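Local coordinates for SnoaL-like domain protein (Mycobacterium hassiacum, PDB 6P44) that probably catalyses the isomerisation of delta-5-3-ketosteroids to their conjugated delta-4 isomers, the engineered variant here being bound to the ligand 3,4-dinitrophenol, at residues L29-D32 with D33-V36. The protein carries 1 engineered substitution. Numbering follows the deposited sequence.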
ATOM      1  N   LEU B  29     -16.799  -6.804  -9.181  1.00 17.18           N
ATOM      2  CA  LEU B  29     -15.554  -7.387  -8.698  1.00 15.86           C
ATOM      3  C   LEU B  29     -15.469  -7.397  -7.180  1.00 16.12           C
ATOM      4  O   LEU B  29     -14.674  -8.161  -6.618  1.00 16.10           O
ATOM      5  CB  LEU B  29     -14.350  -6.614  -9.244  1.00 15.89           C
ATOM      6  CG  LEU B  29     -14.191  -6.622 -10.760  1.00 17.43           C
ATOM      7  CD1 LEU B  29     -12.971  -5.818 -11.129  1.00 18.84           C
ATOM      8  CD2 LEU B  29     -14.065  -8.047 -11.289  1.00 19.01           C
ATOM      9  N   TYR B  30     -16.239  -6.548  -6.514  1.00 14.49           N
ATOM     10  CA  TYR B  30     -16.163  -6.409  -5.071  1.00 15.04           C
ATOM     11  C   TYR B  30     -17.098  -7.391  -4.382  1.00 16.12           C
ATOM     12  O   TYR B  30     -18.150  -7.758  -4.911  1.00 17.48           O
ATOM     13  CB  TYR B  30     -16.542  -4.993  -4.660  1.00 14.60           C
ATOM     14  CG  TYR B  30     -15.447  -3.962  -4.873  1.00 13.01           C
ATOM     15  CD1 TYR B  30     -14.520  -3.720  -3.874  1.00 12.74           C
ATOM     16  CD2 TYR B  30     -15.372  -3.213  -6.040  1.00 14.38           C
ATOM     17  CE1 TYR B  30     -13.546  -2.756  -4.015  1.00 13.28           C
ATOM     18  CE2 TYR B  30     -14.390  -2.230  -6.195  1.00 13.41           C
ATOM     19  CZ  TYR B  30     -13.471  -2.022  -5.177  1.00 13.07           C
ATOM     20  OH  TYR B  30     -12.478  -1.072  -5.261  1.00 13.10           O
ATOM     21  N   ALA B  31     -16.688  -7.811  -3.186  1.00 15.67           N
ATOM     22  CA  ALA B  31     -17.505  -8.636  -2.311  1.00 16.00           C
ATOM     23  C   ALA B  31     -18.725  -7.863  -1.814  1.00 16.01           C
ATOM     24  O   ALA B  31     -18.751  -6.628  -1.803  1.00 16.55           O
ATOM     25  CB  ALA B  31     -16.666  -9.090  -1.117  1.00 16.89           C
ATOM     26  N   ASP B  32     -19.740  -8.609  -1.373  1.00 16.75           N
ATOM     27  CA  ASP B  32     -20.977  -7.983  -0.909  1.00 18.34           C
ATOM     28  C   ASP B  32     -20.725  -7.008   0.238  1.00 19.59           C
ATOM     29  O   ASP B  32     -21.398  -5.973   0.334  1.00 20.96           O
ATOM     30  CB  ASP B  32     -21.976  -9.046  -0.435  1.00 20.07           C
ATOM     31  CG  ASP B  32     -22.525  -9.928  -1.564  1.00 23.61           C
ATOM     32  OD1 ASP B  32     -22.343  -9.627  -2.763  1.00 25.02           O
ATOM     33  OD2 ASP B  32     -23.153 -10.947  -1.220  1.00 26.92           O
ATOM     34  N   ASP B  33     -19.784  -7.333   1.129  1.00 19.43           N
ATOM     35  CA  ASP B  33     -19.460  -6.525   2.306  1.00 19.71           C
ATOM     36  C   ASP B  33     -18.089  -5.856   2.193  1.00 17.56           C
ATOM     37  O   ASP B  33     -17.427  -5.577   3.203  1.00 18.09           O
ATOM     38  CB  ASP B  33     -19.523  -7.385   3.566  1.00 24.89           C
ATOM     39  CG  ASP B  33     -18.536  -8.546   3.551  1.00 28.63           C
ATOM     40  OD1 ASP B  33     -17.954  -8.870   2.490  1.00 28.65           O
ATOM     41  OD2 ASP B  33     -18.342  -9.144   4.631  1.00 32.74           O
ATOM     42  N   ALA B  34     -17.663  -5.590   0.968  1.00 15.51           N
ATOM     43  CA  ALA B  34     -16.359  -5.001   0.737  1.00 14.43           C
ATOM     44  C   ALA B  34     -16.321  -3.569   1.247  1.00 14.41           C
ATOM     45  O   ALA B  34     -17.352  -2.921   1.441  1.00 14.41           O
ATOM     46  CB  ALA B  34     -16.059  -4.993  -0.764  1.00 14.77           C
ATOM     47  N   THR B  35     -15.106  -3.072   1.436  1.00 13.19           N
ATOM     48  CA  THR B  35     -14.871  -1.686   1.796  1.00 13.36           C
ATOM     49  C   THR B  35     -14.003  -0.998   0.752  1.00 12.34           C
ATOM     50  O   THR B  35     -13.093  -1.600   0.177  1.00 12.48           O
ATOM     51  CB  THR B  35     -14.187  -1.582   3.168  1.00 13.71           C
ATOM     52  OG1 THR B  35     -12.941  -2.301   3.157  1.00 13.92           O
ATOM     53  CG2 THR B  35     -15.084  -2.155   4.249  1.00 14.94           C
ATOM     54  N   VAL B  36     -14.276   0.286   0.529  1.00 12.57           N
ATOM     55  CA  VAL B  36     -13.453   1.136  -0.329  1.00 12.05           C
ATOM     56  C   VAL B  36     -13.118   2.389   0.457  1.00 11.85           C
ATOM     57  O   VAL B  36     -14.019   3.082   0.951  1.00 12.58           O
ATOM     58  CB  VAL B  36     -14.159   1.508  -1.645  1.00 12.76           C
ATOM     59  CG1 VAL B  36     -13.374   2.602  -2.387  1.00 13.58           C
ATOM     60  CG2 VAL B  36     -14.320   0.279  -2.524  1.00 13.58           C
TER
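Tyr30 lies on the inner side of a sharp corner in the chain, its ring reaching past Ala34 to Val36, and so illustrates how a tight turn can pack an aromatic residue before the corner on residues of the strand after it. The methyl of Ala34 meets the ring at its edge, near the ring plane, with CB 3.7 Å from Tyr30 CD1. Farther out, Val36 CG2 approaches obliquely, 3.5 Å from Tyr30 CE1 and 3.6 Å from Tyr30 OH, the two side chains crossing at about a right angle. With Val36 CG1 anti to the backbone N (chi1 169°), CG2 is left beside that nitrogen and is the methyl that meets the ring. The corner is a type I beta turn from Ala31 to Ala34, closed by a hydrogen bond from Ala34 N to Ala31 O (3.2 Å). At its exposed tip, Asp32 OD1 forms a salt bridge with Arg48, which also hydrogen-bonds Tyr30 O. Tyr30 OH is hydrogen-bonded to Tyr55 OH, and the Tyr30 side chain lies about 6 Å from the bound 3,4-dinitrophenol. In this NTF2-like fold the corner joins the short strand 30-31, which follows helix 23-29, to strand 34-37, with Ile51 of helix 48-54 and Met111 of strand 108-121 both packing against Tyr30 and Val36.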